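Local coordinates for hypothetical protein (Trypanosoma cruzi, PDB 1YZV) that is of unknown function but belongs to the isochorismatase family, many of whose members are hydrolases, and may be a ribonuclease, at residues R11-Y16 with G167-T172; Q126-L131 with K136-A141. One frame throughout, in Å; residues are numbered along the deposited sequence.

Interaction 1. Residues R11-Y16 with G167-T172; sequences RLLKHY and GCYIST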
loop_
_atom_site.group_PDB
_atom_site.type_symbol
_atom_site.label_atom_id
_atom_site.label_comp_id
_atom_site.label_asym_id
_atom_site.label_seq_id
_atom_site.Cartn_x
_atom_site.Cartn_y
_atom_site.Cartn_z
ATOM N N ARG A 11 -8.566 -3.131 -16.652
ATOM C CA ARG A 11 -8.011 -3.251 -15.333
ATOM C C ARG A 11 -8.709 -4.265 -14.424
ATOM O O ARG A 11 -8.049 -4.948 -13.682
ATOM C CB ARG A 11 -7.832 -1.900 -14.654
ATOM C CG ARG A 11 -9.024 -1.198 -14.359
ATOM C CD ARG A 11 -8.635 0.150 -13.830
ATOM N NE ARG A 11 -7.993 0.996 -14.841
ATOM C CZ ARG A 11 -6.690 1.269 -14.899
ATOM N NH1 ARG A 11 -5.833 0.829 -13.983
ATOM N NH2 ARG A 11 -6.265 2.087 -15.835
ATOM N N LEU A 12 -10.006 -4.464 -14.609
ATOM C CA LEU A 12 -10.761 -5.444 -13.862
ATOM C C LEU A 12 -10.996 -6.643 -14.766
ATOM O O LEU A 12 -10.704 -6.577 -15.969
ATOM C CB LEU A 12 -12.090 -4.841 -13.439
ATOM C CG LEU A 12 -12.017 -3.664 -12.444
ATOM C CD1 LEU A 12 -13.378 -3.093 -12.270
ATOM C CD2 LEU A 12 -11.397 -4.087 -11.136
ATOM N N LEU A 13 -11.567 -7.714 -14.203
ATOM C CA LEU A 13 -11.968 -8.867 -15.004
ATOM C C LEU A 13 -12.935 -8.385 -16.086
ATOM O O LEU A 13 -13.712 -7.465 -15.865
ATOM C CB LEU A 13 -12.673 -9.901 -14.134
ATOM C CG LEU A 13 -11.790 -10.636 -13.130
ATOM C CD1 LEU A 13 -12.665 -11.298 -12.091
ATOM C CD2 LEU A 13 -10.902 -11.658 -13.833
ATOM N N LYS A 14 -12.800 -8.942 -17.273
ATOM C CA LYS A 14 -13.755 -8.736 -18.357
ATOM C C LYS A 14 -15.030 -9.525 -18.056
ATOM O O LYS A 14 -15.045 -10.492 -17.231
ATOM C CB LYS A 14 -13.174 -9.218 -19.686
ATOM C CG LYS A 14 -11.980 -8.375 -20.183
ATOM C CD LYS A 14 -11.469 -8.819 -21.549
ATOM C CE LYS A 14 -10.325 -7.927 -22.037
ATOM N NZ LYS A 14 -9.633 -8.485 -23.252
ATOM N N HIS A 15 -16.097 -9.108 -18.723
ATOM C CA HIS A 15 -17.361 -9.787 -18.660
ATOM C C HIS A 15 -17.168 -11.224 -19.124
ATOM O O HIS A 15 -16.359 -11.487 -20.045
ATOM C CB HIS A 15 -18.391 -9.074 -19.552
ATOM C CG HIS A 15 -19.771 -9.591 -19.378
ATOM N ND1 HIS A 15 -20.205 -10.758 -19.980
ATOM C CD2 HIS A 15 -20.803 -9.146 -18.626
ATOM C CE1 HIS A 15 -21.447 -11.005 -19.599
ATOM N NE2 HIS A 15 -21.812 -10.068 -18.737
ATOM N N TYR A 16 -17.885 -12.143 -18.469
ATOM C CA TYR A 16 -17.695 -13.545 -18.702
ATOM C C TYR A 16 -17.823 -13.973 -20.154
ATOM O O TYR A 16 -17.225 -15.002 -20.540
ATOM C CB TYR A 16 -18.608 -14.412 -17.831
ATOM C CG TYR A 16 -20.091 -14.293 -18.104
ATOM C CD1 TYR A 16 -20.690 -14.996 -19.150
ATOM C CD2 TYR A 16 -20.903 -13.524 -17.280
ATOM C CE1 TYR A 16 -22.063 -14.878 -19.427
ATOM C CE2 TYR A 16 -22.282 -13.435 -17.507
ATOM C CZ TYR A 16 -22.871 -14.163 -18.567
ATOM O OH TYR A 16 -24.232 -14.019 -18.818
ATOM N N GLY A 167 -1.015 -6.832 -14.286
ATOM C CA GLY A 167 -2.128 -7.735 -14.470
ATOM C C GLY A 167 -2.472 -8.721 -13.355
ATOM O O GLY A 167 -3.327 -9.544 -13.561
ATOM N N CYS A 168 -1.933 -8.536 -12.145
ATOM C CA CYS A 168 -2.347 -9.280 -10.982
ATOM C C CYS A 168 -2.888 -8.273 -9.985
ATOM O O CYS A 168 -2.197 -7.329 -9.639
ATOM C CB CYS A 168 -1.165 -9.982 -10.345
ATOM S SG CYS A 168 -1.509 -10.722 -8.737
ATOM N N TYR A 169 -4.138 -8.436 -9.581
ATOM C CA TYR A 169 -4.639 -7.685 -8.432
ATOM C C TYR A 169 -5.454 -8.495 -7.440
ATOM O O TYR A 169 -5.767 -9.684 -7.653
ATOM C CB TYR A 169 -5.461 -6.532 -8.905
ATOM C CG TYR A 169 -6.715 -6.950 -9.576
ATOM C CD1 TYR A 169 -6.744 -7.110 -10.958
ATOM C CD2 TYR A 169 -7.964 -6.867 -8.889
ATOM C CE1 TYR A 169 -7.929 -7.425 -11.599
ATOM C CE2 TYR A 169 -9.154 -7.178 -9.517
ATOM C CZ TYR A 169 -9.130 -7.533 -10.873
ATOM O OH TYR A 169 -10.327 -7.764 -11.569
ATOM N N ILE A 170 -5.699 -7.878 -6.300
ATOM C CA ILE A 170 -6.338 -8.581 -5.196
ATOM C C ILE A 170 -7.727 -8.014 -5.024
ATOM O O ILE A 170 -7.909 -6.771 -4.881
ATOM C CB ILE A 170 -5.567 -8.378 -3.870
ATOM C CG1 ILE A 170 -4.106 -8.732 -4.065
ATOM C CG2 ILE A 170 -6.252 -9.137 -2.738
ATOM C CD1 ILE A 170 -3.902 -10.060 -4.268
ATOM N N SER A 171 -8.682 -8.921 -4.957
ATOM C CA SER A 171 -10.095 -8.560 -4.809
ATOM C C SER A 171 -10.754 -9.534 -3.834
ATOM O O SER A 171 -10.066 -10.187 -3.032
ATOM C CB SER A 171 -10.775 -8.542 -6.198
ATOM O OG SER A 171 -12.039 -7.902 -6.172
ATOM N N THR A 172 -12.075 -9.449 -3.722
ATOM C CA THR A 172 -12.845 -10.397 -2.882
ATOM C C THR A 172 -13.833 -11.139 -3.761
ATOM O O THR A 172 -14.266 -10.615 -4.772
ATOM C CB THR A 172 -13.585 -9.692 -1.719
ATOM O OG1 THR A 172 -14.440 -8.684 -2.247
ATOM C CG2 THR A 172 -12.602 -9.073 -0.741
#
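Tyr169 extends its ring from strand 168-171 to the N-terminal segment, overlapping the backbone of Arg11 and Leu12 and ending with its hydroxyl at Leu13. The backbone N of Leu13 reaches the ring near its plane, at the edge, and donates to Tyr169 OH over 2.9 Å; the N-H...O angle of 131° makes this a bent bond. Gln179 OE1, on helix 173-181, is hydrogen-bonded to the same oxygen, so the hydroxyl is held between the N-terminal loop and helix 173-181. Leu12 CA lies beside it, 3.3 Å from Tyr169 OH. Further back along the ring, the carbonyl oxygen of Arg11 approaches Tyr169 CE1 obliquely at 3.2 Å.

The ring belongs to the outermost strand, within this chain, of a six-stranded parallel sheet with order 3-2-1-4-5-6 and helices packed against it, the alpha/beta fold of the isochorismatase family. It reaches the loop because CG sits between the backbone N and the carbonyl carbon (chi1 67°) on a residue whose CB already faces that loop. The two leucines then close on the phenol end: Leu12 lies at about a right angle to the tyrosine and brings CD2 to 4.1 Å from Tyr169 CZ, while Leu13 sets CG 3.6 Å from Tyr169 OH. Leu13 also packs on Val139 and Ile176. Arg11, by contrast, directs its guanidinium group to the second subunit, where it forms a salt bridge with Asp166 and a cation-pi contact with Trp163 of that subunit.

Interaction 2. Residues Q126-L131 with K136-A141; sequences QTAAAL and KKVVIA
Leu131 and Val138 pack side chain against side chain, crossing at about a right angle, and show how a helix is seated on the strand that follows it. The apolar contacts begin here, with Leu131 CD1 3.9 Å from Val138 CG2. One helical turn earlier, Ala128 CB meets the tip of Ile140, CD1, at 4.2 Å. Of a different kind is the van der Waals contact of a methyl with a backbone oxygen, Val138 CG1 to Ala128 O at 4.0 Å. Val138 can serve both turns because its two methyls part: CG2 is anti to the backbone N, while CG1 lies between that N and the carbonyl carbon (chi1 49°).

The polar contact is a single backbone hydrogen bond, from Lys136 N to Leu131 O, 3.1 Å long and nearly straight at 168°. Only the first carbons of the Lys136 side chain stay near Leu131; the chain bends at chi2 and carries NZ to the carbonyl oxygens of Val110 and Val105.

Both segments belong to one beta-alpha-beta unit, helix 126-131 running nearly antiparallel to strand 137-141 at 161°. Methyl packing thus joins helix to sheet, while the one hydrogen bond probably helps hold their connection.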
loop_
_atom_site.group_PDB
_atom_site.type_symbol
_atom_site.label_atom_id
_atom_site.label_comp_id
_atom_site.label_asym_id
_atom_site.label_seq_id
_atom_site.Cartn_x
_atom_site.Cartn_y
_atom_site.Cartn_z
ATOM N N GLN A 126 3.212 -18.153 -5.795
ATOM C CA GLN A 126 3.958 -18.684 -6.918
ATOM C C GLN A 126 3.111 -18.956 -8.185
ATOM O O GLN A 126 3.594 -18.805 -9.295
ATOM C CB GLN A 126 4.788 -19.932 -6.523
ATOM C CG GLN A 126 5.760 -19.600 -5.395
ATOM C CD GLN A 126 6.794 -20.625 -5.135
ATOM O OE1 GLN A 126 7.201 -21.379 -6.042
ATOM N NE2 GLN A 126 7.257 -20.672 -3.883
ATOM N N THR A 127 1.859 -19.337 -8.005
ATOM C CA THR A 127 0.923 -19.496 -9.126
ATOM C C THR A 127 0.643 -18.153 -9.799
ATOM O O THR A 127 0.630 -18.059 -11.018
ATOM C CB THR A 127 -0.392 -20.189 -8.656
ATOM O OG1 THR A 127 -0.101 -21.473 -8.069
ATOM C CG2 THR A 127 -1.380 -20.369 -9.800
ATOM N N ALA A 128 0.399 -17.110 -9.006
ATOM C CA ALA A 128 0.174 -15.771 -9.544
ATOM C C ALA A 128 1.374 -15.341 -10.380
ATOM O O ALA A 128 1.197 -14.832 -11.483
ATOM C CB ALA A 128 -0.075 -14.742 -8.432
ATOM N N ALA A 129 2.570 -15.518 -9.838
ATOM C CA ALA A 129 3.768 -15.148 -10.542
ATOM C C ALA A 129 3.886 -15.894 -11.862
ATOM O O ALA A 129 4.254 -15.301 -12.878
ATOM C CB ALA A 129 5.015 -15.393 -9.662
ATOM N N ALA A 130 3.656 -17.203 -11.831
ATOM C CA ALA A 130 3.716 -18.040 -13.044
ATOM C C ALA A 130 2.678 -17.610 -14.116
ATOM O O ALA A 130 2.996 -17.521 -15.303
ATOM C CB ALA A 130 3.522 -19.510 -12.667
ATOM N N LEU A 131 1.460 -17.269 -13.687
ATOM C CA LEU A 131 0.440 -16.761 -14.577
ATOM C C LEU A 131 0.827 -15.406 -15.154
ATOM O O LEU A 131 0.619 -15.137 -16.340
ATOM C CB LEU A 131 -0.928 -16.664 -13.857
ATOM C CG LEU A 131 -1.537 -18.030 -13.549
ATOM C CD1 LEU A 131 -2.647 -17.880 -12.527
ATOM C CD2 LEU A 131 -2.074 -18.689 -14.857
ATOM N N LYS A 136 -1.182 -13.694 -18.418
ATOM C CA LYS A 136 -2.585 -13.804 -18.066
ATOM C C LYS A 136 -2.922 -12.743 -17.002
ATOM O O LYS A 136 -2.069 -12.353 -16.212
ATOM C CB LYS A 136 -2.885 -15.201 -17.521
ATOM C CG LYS A 136 -2.480 -16.382 -18.426
ATOM C CD LYS A 136 -3.288 -16.406 -19.697
ATOM C CE LYS A 136 -2.950 -17.596 -20.576
ATOM N NZ LYS A 136 -3.902 -17.675 -21.757
ATOM N N LYS A 137 -4.182 -12.341 -16.953
ATOM C CA LYS A 137 -4.725 -11.533 -15.861
ATOM C C LYS A 137 -5.021 -12.487 -14.737
ATOM O O LYS A 137 -5.478 -13.614 -14.968
ATOM C CB LYS A 137 -6.030 -10.826 -16.306
ATOM C CG LYS A 137 -6.705 -9.962 -15.165
ATOM C CD LYS A 137 -7.978 -9.257 -15.669
ATOM C CE LYS A 137 -7.672 -7.983 -16.501
ATOM N NZ LYS A 137 -8.731 -7.738 -17.559
ATOM N N VAL A 138 -4.635 -12.121 -13.533
ATOM C CA VAL A 138 -4.899 -12.979 -12.374
ATOM C C VAL A 138 -5.438 -12.154 -11.196
ATOM O O VAL A 138 -4.933 -11.069 -10.888
ATOM C CB VAL A 138 -3.671 -13.904 -12.014
ATOM C CG1 VAL A 138 -2.406 -13.171 -11.937
ATOM C CG2 VAL A 138 -3.909 -14.696 -10.724
ATOM N N VAL A 139 -6.568 -12.597 -10.645
ATOM C CA VAL A 139 -7.231 -11.888 -9.561
ATOM C C VAL A 139 -7.287 -12.802 -8.376
ATOM O O VAL A 139 -7.738 -13.966 -8.507
ATOM C CB VAL A 139 -8.649 -11.451 -9.985
ATOM C CG1 VAL A 139 -9.294 -10.546 -8.899
ATOM C CG2 VAL A 139 -8.533 -10.722 -11.269
ATOM N N ILE A 140 -6.670 -12.360 -7.291
ATOM C CA ILE A 140 -6.635 -13.125 -6.069
ATOM C C ILE A 140 -7.971 -12.837 -5.321
ATOM O O ILE A 140 -8.289 -11.690 -5.056
ATOM C CB ILE A 140 -5.415 -12.746 -5.190
ATOM C CG1 ILE A 140 -4.110 -12.744 -5.982
ATOM C CG2 ILE A 140 -5.319 -13.618 -3.958
ATOM C CD1 ILE A 140 -3.773 -14.037 -6.584
ATOM N N ALA A 141 -8.664 -13.885 -4.869
ATOM C CA ALA A 141 -9.816 -13.693 -3.971
ATOM C C ALA A 141 -9.314 -13.806 -2.555
ATOM O O ALA A 141 -9.230 -14.909 -2.008
ATOM C CB ALA A 141 -10.904 -14.736 -4.233
#

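From the N terminus, residues 11-16 precede the first strand, 20-26, and meet their partner, 167-172, only after 150 intervening residues, so interaction 1 closes a loop that takes in five of the sheet's six strands. Interaction 2 is nested inside it: residues 126-131 and 136-141 are separated by just four residues and close the short return of one beta-alpha-beta unit. The centres of the two contacts are about 10 Å apart. Strands 137-146 and 168-171 are sheet neighbours, joined by backbone hydrogen bonds, among them that from Ser171 N to Ile140 O, 2.8 Å. Lys137 NZ also reaches Leu12 O, probably hydrogen-bonded, linking the N-terminal segment directly to the strand of interaction 2.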